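Local atomic coordinates of galectin (Xenopus laevis, PDB entry 3WUD), a protein that binds beta-galactosides such as lactose, and probably laminin, as a proto-type galectin with a beta-sandwich lectin fold. Residues A34-K39 with V45-P50; I62-E67 with G72-E77; F80-Q83 with E87-I90; F92-D97 with M115-I120; H98-V101 with Q107-N110. One frame throughout, in Å; residues are numbered along the deposited sequence.

Contact 1: residues A34-K39 with V45-P50; sequences AINLGK and VIHFNP. With GAL (beta-D-galactopyranose), chain B.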
# COMPACT_ATOMS: atom_id res chain seq x y z
N ALA A 34 9.02 12.63 -0.90
CA ALA A 34 8.61 12.68 0.51
C ALA A 34 7.80 11.44 0.77
O ALA A 34 7.02 11.01 -0.11
CB ALA A 34 7.79 13.95 0.81
N ILE A 35 7.99 10.88 1.97
CA ILE A 35 7.13 9.83 2.48
C ILE A 35 6.60 10.34 3.85
O ILE A 35 7.36 10.78 4.72
CB ILE A 35 7.93 8.56 2.73
CG1 ILE A 35 8.56 8.04 1.44
CG2 ILE A 35 7.06 7.50 3.47
CD1 ILE A 35 9.77 7.25 1.71
N ASN A 36 5.29 10.37 3.95
CA ASN A 36 4.58 10.78 5.13
C ASN A 36 3.90 9.62 5.87
O ASN A 36 3.25 8.84 5.23
CB ASN A 36 3.52 11.72 4.65
CG ASN A 36 4.09 12.94 3.97
OD1 ASN A 36 5.00 13.59 4.49
ND2 ASN A 36 3.57 13.24 2.81
N LEU A 37 4.04 9.53 7.18
CA LEU A 37 3.36 8.51 7.99
C LEU A 37 2.65 9.23 9.11
O LEU A 37 3.24 10.14 9.74
CB LEU A 37 4.39 7.57 8.63
CG LEU A 37 5.13 6.55 7.79
CD1 LEU A 37 5.82 5.61 8.78
CD2 LEU A 37 4.14 5.77 7.00
N GLY A 38 1.42 8.85 9.42
CA GLY A 38 0.73 9.49 10.52
C GLY A 38 -0.65 8.92 10.63
O GLY A 38 -0.84 7.67 10.54
N LYS A 39 -1.60 9.83 10.84
CA LYS A 39 -2.99 9.46 11.23
C LYS A 39 -4.03 9.80 10.17
O LYS A 39 -5.10 9.11 10.03
CB LYS A 39 -3.33 10.12 12.60
CG LYS A 39 -2.34 9.81 13.74
CD LYS A 39 -2.79 10.44 15.06
CE LYS A 39 -2.78 11.95 15.12
NZ LYS A 39 -3.09 12.31 16.53
N VAL A 45 2.96 12.20 11.74
CA VAL A 45 3.97 11.93 12.73
C VAL A 45 5.39 12.14 12.16
O VAL A 45 6.24 12.66 12.83
CB VAL A 45 3.81 10.49 13.34
CG1 VAL A 45 4.79 10.34 14.46
CG2 VAL A 45 2.39 10.29 13.92
N ILE A 46 5.61 11.70 10.93
CA ILE A 46 6.85 12.06 10.14
C ILE A 46 6.53 12.42 8.68
O ILE A 46 5.78 11.78 7.98
CB ILE A 46 8.00 11.00 10.26
CG1 ILE A 46 9.32 11.56 9.66
CG2 ILE A 46 7.58 9.73 9.58
CD1 ILE A 46 10.51 10.64 9.98
N HIS A 47 7.19 13.51 8.23
CA HIS A 47 7.34 13.91 6.87
C HIS A 47 8.82 13.74 6.65
O HIS A 47 9.62 14.45 7.29
CB HIS A 47 6.89 15.36 6.68
CG HIS A 47 7.28 15.98 5.36
ND1 HIS A 47 6.64 15.70 4.17
CD2 HIS A 47 8.20 16.92 5.08
CE1 HIS A 47 7.15 16.47 3.21
NE2 HIS A 47 8.05 17.25 3.77
N PHE A 48 9.17 12.78 5.82
CA PHE A 48 10.52 12.34 5.53
C PHE A 48 10.85 12.78 4.11
O PHE A 48 10.23 12.30 3.15
CB PHE A 48 10.57 10.81 5.62
CG PHE A 48 11.88 10.22 5.24
CD1 PHE A 48 12.91 10.16 6.17
CD2 PHE A 48 12.09 9.70 3.97
CE1 PHE A 48 14.13 9.60 5.84
CE2 PHE A 48 13.32 9.14 3.60
CZ PHE A 48 14.35 9.13 4.55
N ASN A 49 11.67 13.81 3.97
CA ASN A 49 11.86 14.50 2.71
C ASN A 49 13.36 14.68 2.22
O ASN A 49 13.96 15.72 2.47
CB ASN A 49 11.21 15.89 2.86
CG ASN A 49 11.16 16.71 1.57
OD1 ASN A 49 11.15 17.93 1.66
ND2 ASN A 49 11.07 16.09 0.42
N PRO A 50 13.91 13.63 1.54
CA PRO A 50 15.23 13.70 0.97
C PRO A 50 15.14 14.71 -0.17
O PRO A 50 14.24 14.69 -0.94
CB PRO A 50 15.47 12.26 0.46
CG PRO A 50 14.67 11.43 1.40
CD PRO A 50 13.40 12.26 1.45
C1 GAL B . 8.92 23.19 3.34
C2 GAL B . 8.38 22.45 2.13
C3 GAL B . 7.34 21.39 2.47
C4 GAL B . 7.88 20.53 3.62
C5 GAL B . 8.38 21.43 4.76
C6 GAL B . 8.95 20.71 5.95
O2 GAL B . 7.76 23.37 1.25
O3 GAL B . 6.98 20.68 1.30
O4 GAL B . 8.96 19.72 3.15
O5 GAL B . 9.42 22.33 4.35
O6 GAL B . 9.39 21.57 6.99

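Contact 2: residues I62-E67 with G72-E77; sequences ICNSKE and GTEQRE. With GAL (beta-D-galactopyranose), chain B; GLC (alpha-D-glucopyranose), chain C.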
# COMPACT_ATOMS: atom_id res chain seq x y z
N ILE A 62 15.34 16.37 5.05
CA ILE A 62 14.63 17.26 6.00
C ILE A 62 13.50 16.40 6.55
O ILE A 62 12.82 15.75 5.77
CB ILE A 62 14.04 18.43 5.25
CG1 ILE A 62 15.13 19.46 4.97
CG2 ILE A 62 12.94 19.12 6.06
CD1 ILE A 62 16.48 18.97 4.50
N CYS A 63 13.36 16.30 7.87
CA CYS A 63 12.16 15.67 8.46
C CYS A 63 11.38 16.72 9.25
O CYS A 63 11.93 17.68 9.82
CB CYS A 63 12.56 14.57 9.40
SG CYS A 63 13.33 13.16 8.51
N ASN A 64 10.08 16.53 9.30
CA ASN A 64 9.25 17.36 10.13
C ASN A 64 7.98 16.63 10.49
O ASN A 64 7.71 15.56 9.99
CB ASN A 64 8.88 18.64 9.36
CG ASN A 64 8.60 19.83 10.29
OD1 ASN A 64 8.33 19.68 11.44
ND2 ASN A 64 8.56 21.00 9.76
N SER A 65 7.24 17.17 11.42
CA SER A 65 5.91 16.71 11.77
C SER A 65 4.88 17.64 11.21
O SER A 65 5.19 18.83 10.95
CB SER A 65 5.76 16.65 13.31
OG SER A 65 5.98 17.90 13.96
N LYS A 66 3.62 17.23 11.17
CA LYS A 66 2.57 18.15 10.78
C LYS A 66 1.39 17.78 11.65
O LYS A 66 0.91 16.66 11.57
CB LYS A 66 2.22 18.05 9.30
CG LYS A 66 1.26 19.19 8.83
CD LYS A 66 0.89 19.11 7.39
CE LYS A 66 0.10 17.90 7.05
NZ LYS A 66 -0.66 18.03 5.79
N GLU A 67 0.89 18.74 12.39
CA GLU A 67 -0.24 18.51 13.31
C GLU A 67 -1.34 19.48 12.93
O GLU A 67 -1.14 20.70 12.95
CB GLU A 67 0.23 18.78 14.72
CG GLU A 67 -0.74 18.33 15.80
CD GLU A 67 0.00 18.16 17.14
OE1 GLU A 67 -0.59 18.39 18.17
OE2 GLU A 67 1.21 17.78 17.14
N GLY A 72 5.69 21.37 12.19
CA GLY A 72 6.51 21.54 13.36
C GLY A 72 7.90 22.08 13.11
O GLY A 72 8.15 22.78 12.13
N THR A 73 8.80 21.76 14.00
CA THR A 73 10.22 22.12 13.87
C THR A 73 10.98 21.13 12.96
O THR A 73 10.99 19.93 13.26
CB THR A 73 10.86 22.15 15.27
OG1 THR A 73 10.17 23.14 16.05
CG2 THR A 73 12.37 22.55 15.22
N GLU A 74 11.68 21.64 11.90
CA GLU A 74 12.41 20.71 11.05
C GLU A 74 13.61 20.08 11.73
O GLU A 74 14.27 20.75 12.54
CB GLU A 74 12.95 21.43 9.81
CG GLU A 74 11.93 21.79 8.78
CD GLU A 74 12.49 22.55 7.56
OE1 GLU A 74 13.69 22.86 7.48
OE2 GLU A 74 11.73 22.77 6.66
N GLN A 75 13.88 18.84 11.36
CA GLN A 75 15.11 18.12 11.73
C GLN A 75 15.89 17.86 10.40
O GLN A 75 15.35 17.34 9.42
CB GLN A 75 14.77 16.83 12.49
CG GLN A 75 15.98 16.15 13.07
CD GLN A 75 15.61 14.90 13.85
OE1 GLN A 75 14.90 14.98 14.88
NE2 GLN A 75 16.06 13.76 13.38
N ARG A 76 17.14 18.31 10.36
CA ARG A 76 17.96 18.16 9.18
C ARG A 76 19.05 17.06 9.39
O ARG A 76 19.83 17.09 10.37
CB ARG A 76 18.57 19.50 8.75
CG ARG A 76 17.92 20.16 7.54
CD ARG A 76 18.48 21.56 7.16
NE ARG A 76 17.59 22.24 6.18
CZ ARG A 76 16.42 22.83 6.48
NH1 ARG A 76 16.03 22.90 7.76
NH2 ARG A 76 15.67 23.41 5.51
N GLU A 77 19.09 16.08 8.48
CA GLU A 77 20.13 15.05 8.50
C GLU A 77 21.05 15.17 7.28
O GLU A 77 20.56 15.26 6.21
CB GLU A 77 19.44 13.68 8.52
CG GLU A 77 18.45 13.49 9.64
CD GLU A 77 19.09 13.33 11.00
OE1 GLU A 77 20.25 12.83 11.11
OE2 GLU A 77 18.41 13.65 12.01
C1 GAL B . 8.92 23.19 3.34
C2 GAL B . 8.38 22.45 2.13
C3 GAL B . 7.34 21.39 2.47
C4 GAL B . 7.88 20.53 3.62
C5 GAL B . 8.38 21.43 4.76
C6 GAL B . 8.95 20.71 5.95
O2 GAL B . 7.76 23.37 1.25
O3 GAL B . 6.98 20.68 1.30
O4 GAL B . 8.96 19.72 3.15
O5 GAL B . 9.42 22.33 4.35
O6 GAL B . 9.39 21.57 6.99
C1 GLC C . 11.86 27.09 5.13
C2 GLC C . 12.62 25.82 4.82
C3 GLC C . 11.93 24.79 3.98
C4 GLC C . 10.39 24.88 4.01
C5 GLC C . 9.88 26.31 3.81
C6 GLC C . 8.44 26.45 4.20
O1 GLC C . 12.66 28.24 5.19
O2 GLC C . 13.98 25.95 4.45
O3 GLC C . 12.44 23.52 4.42
O4 GLC C . 9.98 24.11 2.94
O5 GLC C . 10.55 27.24 4.62
O6 GLC C . 8.11 27.81 3.93

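Contact 3: residues F80-Q83 with E87-I90; sequences FPFQ and ETSI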
# COMPACT_ATOMS: atom_id res chain seq x y z
N PHE A 80 22.74 10.70 3.47
CA PHE A 80 22.05 10.76 2.18
C PHE A 80 22.49 9.66 1.24
O PHE A 80 23.22 9.92 0.27
CB PHE A 80 22.29 12.12 1.54
CG PHE A 80 21.25 12.52 0.52
CD1 PHE A 80 20.07 13.11 0.93
CD2 PHE A 80 21.45 12.39 -0.85
CE1 PHE A 80 19.10 13.51 0.01
CE2 PHE A 80 20.46 12.72 -1.78
CZ PHE A 80 19.26 13.31 -1.33
N PRO A 81 22.03 8.46 1.47
CA PRO A 81 22.38 7.33 0.58
C PRO A 81 21.50 7.20 -0.65
O PRO A 81 21.18 6.07 -1.07
CB PRO A 81 22.07 6.15 1.46
CG PRO A 81 20.90 6.61 2.24
CD PRO A 81 21.19 8.03 2.58
N PHE A 82 21.00 8.29 -1.19
CA PHE A 82 20.06 8.20 -2.29
C PHE A 82 20.71 8.64 -3.60
O PHE A 82 21.65 9.40 -3.58
CB PHE A 82 18.77 9.03 -1.99
CG PHE A 82 18.18 8.75 -0.64
CD1 PHE A 82 17.37 7.65 -0.46
CD2 PHE A 82 18.35 9.65 0.43
CE1 PHE A 82 16.85 7.39 0.78
CE2 PHE A 82 17.80 9.42 1.65
CZ PHE A 82 17.04 8.29 1.81
N GLN A 83 20.27 8.05 -4.73
CA GLN A 83 20.62 8.48 -6.08
C GLN A 83 19.37 8.63 -6.91
O GLN A 83 18.42 7.86 -6.81
CB GLN A 83 21.52 7.43 -6.78
CG GLN A 83 22.39 6.64 -5.81
CD GLN A 83 23.45 5.77 -6.46
OE1 GLN A 83 23.22 5.12 -7.49
NE2 GLN A 83 24.63 5.73 -5.83
N GLU A 87 16.47 2.68 -7.36
CA GLU A 87 15.64 2.17 -6.29
C GLU A 87 16.22 2.52 -4.92
O GLU A 87 17.46 2.66 -4.76
CB GLU A 87 15.51 0.65 -6.44
CG GLU A 87 14.27 0.05 -5.78
CD GLU A 87 13.86 -1.27 -6.44
OE1 GLU A 87 14.70 -2.16 -6.57
OE2 GLU A 87 12.71 -1.41 -6.86
N THR A 88 15.33 2.72 -3.94
CA THR A 88 15.73 2.87 -2.57
C THR A 88 14.73 2.12 -1.69
O THR A 88 13.65 1.87 -2.13
CB THR A 88 15.85 4.34 -2.15
OG1 THR A 88 16.47 4.38 -0.85
CG2 THR A 88 14.45 5.02 -2.16
N SER A 89 15.14 1.74 -0.48
CA SER A 89 14.28 1.10 0.52
C SER A 89 14.54 1.76 1.86
O SER A 89 15.70 2.05 2.22
CB SER A 89 14.53 -0.43 0.57
OG SER A 89 15.80 -0.67 1.08
N ILE A 90 13.48 2.11 2.59
CA ILE A 90 13.60 2.74 3.90
C ILE A 90 12.66 2.01 4.87
O ILE A 90 11.52 1.66 4.42
CB ILE A 90 13.22 4.25 3.80
CG1 ILE A 90 14.07 4.97 2.73
CG2 ILE A 90 13.29 4.95 5.16
CD1 ILE A 90 13.25 5.56 1.62
O HOH W 1 18.93 4.13 -0.46
O HOH W 2 18.95 5.23 -4.13

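Contact 4: residues F92-D97 with M115-I120; sequences FEYQAD and MPLDTI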
# COMPACT_ATOMS: atom_id res chain seq x y z
N PHE A 92 10.62 2.38 8.57
CA PHE A 92 10.17 3.25 9.66
C PHE A 92 9.72 2.39 10.82
O PHE A 92 8.77 1.68 10.65
CB PHE A 92 9.05 4.14 9.15
CG PHE A 92 9.45 4.98 7.95
CD1 PHE A 92 9.85 6.29 8.10
CD2 PHE A 92 9.30 4.44 6.68
CE1 PHE A 92 10.18 7.05 6.98
CE2 PHE A 92 9.63 5.17 5.59
CZ PHE A 92 10.08 6.48 5.74
N GLU A 93 10.44 2.42 11.96
CA GLU A 93 10.13 1.59 13.11
C GLU A 93 9.44 2.48 14.12
O GLU A 93 9.95 3.57 14.43
CB GLU A 93 11.41 1.01 13.72
CG GLU A 93 11.17 0.32 15.05
CD GLU A 93 12.46 -0.20 15.68
OE1 GLU A 93 13.34 -0.61 14.91
OE2 GLU A 93 12.54 -0.22 16.94
N TYR A 94 8.30 2.02 14.60
CA TYR A 94 7.50 2.76 15.61
C TYR A 94 7.80 2.35 17.07
O TYR A 94 7.54 1.21 17.48
CB TYR A 94 6.00 2.57 15.25
CG TYR A 94 4.96 3.18 16.16
CD1 TYR A 94 5.26 4.16 17.14
CD2 TYR A 94 3.65 2.80 16.04
CE1 TYR A 94 4.26 4.68 17.97
CE2 TYR A 94 2.68 3.30 16.86
CZ TYR A 94 2.97 4.26 17.81
OH TYR A 94 1.93 4.73 18.64
N GLN A 95 8.42 3.27 17.82
CA GLN A 95 8.58 3.15 19.28
C GLN A 95 7.74 4.19 20.00
O GLN A 95 7.19 5.12 19.39
CB GLN A 95 10.07 3.27 19.67
CG GLN A 95 10.93 2.15 19.06
CD GLN A 95 10.51 0.75 19.56
OE1 GLN A 95 9.91 0.62 20.64
NE2 GLN A 95 10.80 -0.28 18.78
N ALA A 96 7.61 3.99 21.31
CA ALA A 96 6.69 4.77 22.12
C ALA A 96 6.72 6.26 21.79
O ALA A 96 5.66 6.83 21.47
CB ALA A 96 6.99 4.55 23.60
N ASP A 97 7.93 6.85 21.80
CA ASP A 97 8.17 8.33 21.70
C ASP A 97 9.04 8.79 20.54
O ASP A 97 9.45 9.96 20.45
CB ASP A 97 8.78 8.86 23.04
CG ASP A 97 10.23 8.38 23.33
OD1 ASP A 97 10.88 7.65 22.54
OD2 ASP A 97 10.73 8.73 24.41
N MET A 115 3.03 14.09 19.06
CA MET A 115 1.58 14.17 18.98
C MET A 115 1.01 12.88 19.53
O MET A 115 1.75 11.89 19.62
CB MET A 115 1.07 14.45 17.57
CG MET A 115 1.29 13.36 16.50
SD MET A 115 0.62 13.85 14.89
CE MET A 115 1.87 15.06 14.48
N PRO A 116 -0.27 12.92 19.96
CA PRO A 116 -0.90 11.74 20.46
C PRO A 116 -1.05 10.72 19.37
O PRO A 116 -1.49 11.06 18.26
CB PRO A 116 -2.29 12.20 20.93
CG PRO A 116 -2.30 13.68 20.82
CD PRO A 116 -1.19 14.06 19.90
N LEU A 117 -0.75 9.46 19.71
CA LEU A 117 -0.70 8.39 18.74
C LEU A 117 -0.91 7.02 19.39
O LEU A 117 -0.18 6.66 20.32
CB LEU A 117 0.69 8.43 18.01
CG LEU A 117 0.96 7.47 16.88
CD1 LEU A 117 0.07 7.74 15.67
CD2 LEU A 117 2.41 7.48 16.44
N ASP A 118 -1.86 6.26 18.85
CA ASP A 118 -2.12 4.87 19.26
C ASP A 118 -1.40 3.99 18.21
O ASP A 118 -0.40 3.34 18.51
CB ASP A 118 -3.68 4.67 19.31
CG ASP A 118 -4.14 3.23 19.63
OD1 ASP A 118 -3.68 2.66 20.63
OD2 ASP A 118 -5.02 2.71 18.89
N THR A 119 -1.99 3.92 17.02
CA THR A 119 -1.44 3.23 15.84
C THR A 119 -1.19 4.22 14.69
O THR A 119 -1.94 5.21 14.56
CB THR A 119 -2.53 2.26 15.36
OG1 THR A 119 -2.94 1.48 16.49
CG2 THR A 119 -2.01 1.32 14.41
N ILE A 120 -0.17 3.93 13.89
CA ILE A 120 -0.02 4.57 12.58
C ILE A 120 -0.94 3.91 11.57
O ILE A 120 -0.85 2.70 11.29
CB ILE A 120 1.43 4.63 12.13
CG1 ILE A 120 2.18 5.59 13.08
CG2 ILE A 120 1.54 5.05 10.65
CD1 ILE A 120 3.66 5.50 13.08

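Contact 5: residues H98-V101 with Q107-N110; sequences HLKV and QEFN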
# COMPACT_ATOMS: atom_id res chain seq x y z
N HIS A 98 9.32 7.89 19.61
CA HIS A 98 10.05 8.26 18.43
C HIS A 98 9.92 7.18 17.37
O HIS A 98 9.54 6.01 17.64
CB HIS A 98 11.54 8.43 18.67
CG HIS A 98 12.25 7.16 19.01
ND1 HIS A 98 12.13 6.55 20.24
CD2 HIS A 98 13.12 6.42 18.30
CE1 HIS A 98 12.87 5.46 20.25
NE2 HIS A 98 13.51 5.38 19.11
N LEU A 99 10.18 7.64 16.16
CA LEU A 99 10.31 6.73 15.02
C LEU A 99 11.78 6.58 14.79
O LEU A 99 12.54 7.51 14.95
CB LEU A 99 9.67 7.26 13.76
CG LEU A 99 8.16 7.55 13.75
CD1 LEU A 99 7.83 7.82 12.30
CD2 LEU A 99 7.35 6.39 14.31
N LYS A 100 12.17 5.38 14.45
CA LYS A 100 13.53 5.11 14.04
C LYS A 100 13.48 4.89 12.54
O LYS A 100 12.70 4.03 12.06
CB LYS A 100 14.07 3.87 14.81
CG LYS A 100 15.42 3.39 14.35
CD LYS A 100 15.75 2.08 15.07
CE LYS A 100 17.03 2.19 15.88
NZ LYS A 100 16.92 3.24 16.93
N VAL A 101 14.28 5.67 11.80
CA VAL A 101 14.30 5.61 10.34
C VAL A 101 15.55 4.86 9.96
O VAL A 101 16.65 5.29 10.37
CB VAL A 101 14.39 6.96 9.72
CG1 VAL A 101 14.46 6.89 8.20
CG2 VAL A 101 13.19 7.85 10.19
N GLN A 107 22.62 3.18 7.87
CA GLN A 107 22.53 4.39 8.68
C GLN A 107 21.12 4.53 9.18
O GLN A 107 20.22 4.18 8.47
CB GLN A 107 22.96 5.59 7.86
CG GLN A 107 24.42 5.46 7.49
CD GLN A 107 25.13 6.80 7.51
OE1 GLN A 107 25.45 7.34 8.59
NE2 GLN A 107 25.36 7.35 6.31
N GLU A 108 20.98 5.05 10.39
CA GLU A 108 19.69 5.15 11.06
C GLU A 108 19.62 6.48 11.82
O GLU A 108 20.67 6.96 12.33
CB GLU A 108 19.60 4.09 12.14
CG GLU A 108 19.46 2.65 11.71
CD GLU A 108 19.56 1.72 12.91
OE1 GLU A 108 19.71 2.26 14.03
OE2 GLU A 108 19.47 0.49 12.74
N PHE A 109 18.42 7.02 12.03
CA PHE A 109 18.28 8.16 12.92
C PHE A 109 16.90 8.15 13.49
O PHE A 109 16.04 7.43 12.99
CB PHE A 109 18.61 9.47 12.18
CG PHE A 109 17.62 9.84 11.08
CD1 PHE A 109 16.46 10.59 11.36
CD2 PHE A 109 17.86 9.47 9.76
CE1 PHE A 109 15.57 10.92 10.32
CE2 PHE A 109 16.99 9.85 8.72
CZ PHE A 109 15.83 10.54 9.01
N ASN A 110 16.70 8.84 14.60
CA ASN A 110 15.41 8.85 15.26
C ASN A 110 14.79 10.20 15.06
O ASN A 110 15.49 11.21 15.06
CB ASN A 110 15.51 8.62 16.77
CG ASN A 110 16.13 7.28 17.10
OD1 ASN A 110 15.84 6.29 16.47
ND2 ASN A 110 17.02 7.29 18.06

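Contact 1: residues A34-K39 with V45-P50
I35 and F48 stand opposite each other as a hydrogen-bonded antiparallel pair, with I35 N to F48 O and F48 N to I35 O both 2.9 Å long. L37 and I46 repeat the pattern in this hairpin of the six-stranded galectin sheet, although V45 joins I46 in facing L37, which makes a classic beta bulge.

Polar side chains share one face of the sheet. H47 ND1 gives its hydrogen to N36 OD1 at 2.7 Å, on a lone pair in the amide plane, and amide and imidazole lie nearly coplanar, 16° apart. The ring reaches that position because CG of H47 runs anti to the backbone N (chi1 167°). Its other nitrogen, NE2, is hydrogen-bonded to O4 of GAL at 2.7 Å.

Apolar packing fills the other face. I35 CD1 touches F48 CD2 at 4.1 Å and L37 CB touches I46 CG2 at 4.0 Å, while F92 of the second sheet meets the F48 ring edge-to-face.

The chemistry implies a second-shell role for N36, whose ND2 is itself bonded to S124: by holding ND1 it probably fixes the rotation of the imidazole, whose NE2 then faces O4 of the galactose.

Contact 2: residues I62-E67 with G72-E77
O6 of GAL is gripped from both segments at once: N64 ND2 donates to it at 2.9 Å in an almost straight bond (172°), and O6 in turn gives its hydrogen to E74 OE2 at 2.7 Å. O3 of GLC also lies against that oxygen, modelled so close (2.5 Å from E74 OE2) that the length is doubtful, and the carboxylate thus faces both sugars. N64 ND2 has a second acceptor, G72 O at 3.0 Å, which lies in the plane of the asparagine amide although the donor sits well above the plane of the glycine carbonyl. These two bonds fix the amide's rotation, and CG runs anti to the backbone N (chi1 -153°), which carries ND2 to the sugar.

The frame is a beta hairpin at the edge of the six-stranded sheet, a position that puts N64, E74 and R76 in the galectin carbohydrate site. C63 and Q75 form its hydrogen-bonded pair, both C63 N to Q75 O and Q75 N to C63 O measuring 2.7 Å, and G72 N closes on S65 O nearer the turn.

R76 forms a salt bridge with E74, modelled so short that its length is doubtful, and another with D57; its bond to O2 of GLC is weak. I62 lies alongside it, CG1 over one face of the guanidinium and CD1 3.6 Å from R76 CG. On the other face of the sheet, Q75 NE2 donates to E77 OE2 and also bonds N110 O.

Contact 3: residues F80-Q83 with E87-I90
T88 OG1 approaches the rim of the F82 ring, close to its plane and 3.4 Å from CD1 of that phenylalanine, and this edge-on approach is the tight half of the contact. I90 adds an apolar touch: its CD1 comes within 4.1 Å of F82 CE1, the two side chains crossing at about a right angle. The hydroxyl of T88 gets there because OG1 stands anti to the backbone N (chi1 -170°). On its own side of the contact the aromatic ring is held by its sequence neighbours. P81 CD lies over one face of F82, offset toward the rim, and F82 CD2 in turn sits 3.8 Å above the centre of the F80 ring.

The backbones, by contrast, stay well apart, with F82 and T88 the nearest residues at 6.9 Å between their CA atoms. Water spans that gap. One molecule donates to P81 O at 3.0 Å and also bonds T88 OG1; a second accepts from Q83 N at 3.2 Å and donates to E87 O at 3.0 Å. The coupling on this side is therefore indirect.

No helix takes part in the surroundings. Strand 86-95, bonded through T88 and I90 to strand 19-26, supplies one wall, and the loop ahead of it drops F82 between the two sheets, against F48 and P50 of strand 43-51, L103 of strand 98-103, I26 of strand 19-26, and F33, whose ring it meets edge-to-face.

Contact 4: residues F92-D97 with M115-I120
Y94 reaches from strand 86-95 to L117, D118 and I120, at one end of the galectin beta-sandwich, where the five-stranded sheet meets the loop that leads to strand 120-126. Its CB points toward that loop, and CG, lying anti to the backbone N (chi1 178°), carries the ring straight out to it. The base of the ring comes first. I120 CD1 sits over one face, offset toward the rim, 4.0 Å from Y94 CD2. Farther along, Y94 CE2 brings an edge of the ring close to the backbone of D118 and T119, with D118 O near the ring plane. L117 comes from the opposite direction: its CD2 touches Y94 CZ at 3.5 Å, and its CG lies 3.4 Å from Y94 OH.

One aromatic side chain thus packs on two aliphatic residues and ends in a polar bond to the backbone. Q16 and I113 also touch it, while the backbone of Y94 is bonded to G17 and H18. The loop has a further tie to the six-stranded sheet's hairpin, from P116 O to the K39 ammonium.

At the tip, Y94 OH donates to D118 O at 2.7 Å, approaching from above the carbonyl plane, 62° out of it.

Contact 5: residues H98-V101 with Q107-N110
V101 and F109 make the apolar half of this contact, and N110 the polar half. V101 lies over a face of the F109 ring in a CH-pi contact, its CB 4.0 Å from the ring centroid and 14° off the normal; V101 CG1 lies 3.9 Å from F109 CE2 and V101 CG2 3.9 Å from F109 CE1. CG of F109 stands between its own backbone N and carbonyl carbon (chi1 67°), which turns the ring in toward the valine. Beneath the side chains the same residues form a hydrogen-bonded pair: V101 N meets F109 O at 2.8 Å, and F109 N returns to V101 O at 3.0 Å.

N110 works on the other face of the sheet. Its OD1 lies at the edge of the H98 imidazole, 3.3 Å from H98 CD2, with amide and ring planes 65° apart. K100 runs alongside N110 and bends back at its end, so that its NZ makes a weak hydrogen bond to that same oxygen. E108 approaches the lysine too, but K100 NZ and E108 OE1 remain 4.1 Å apart, beyond a salt bridge, and any attraction is probably modest.

Strand 108-112 is one of the two edge strands of the five-stranded sheet. With F48, I61 and C63 of the facing sheet against F109, this is an edge beta hairpin of the galectin beta-sandwich, with its hydrophobic face toward the core and its polar face outward.

How the contacts relate
From the N terminus, contact 1 closes the hairpin 34-39/45-50 first, and contact 2 closes the next hairpin of the same sheet; H47 N to N64 O joins them, and both touch the galactose. Contact 3 follows in series, folding the loop after strand 70-77 back on strand 86-95. That strand leads into contact 4, whose long loop to 115-120 encloses the hairpin of contact 5. F48 of contact 1 packs on V101 and F109 of contact 5 and on F82 of contact 3, and C63 of contact 2 packs on F109, so the two sheets are sewn together across the core. Contacts 3 and 4 lie on opposite sides of the chain's centre, about 23 Å apart between their centres.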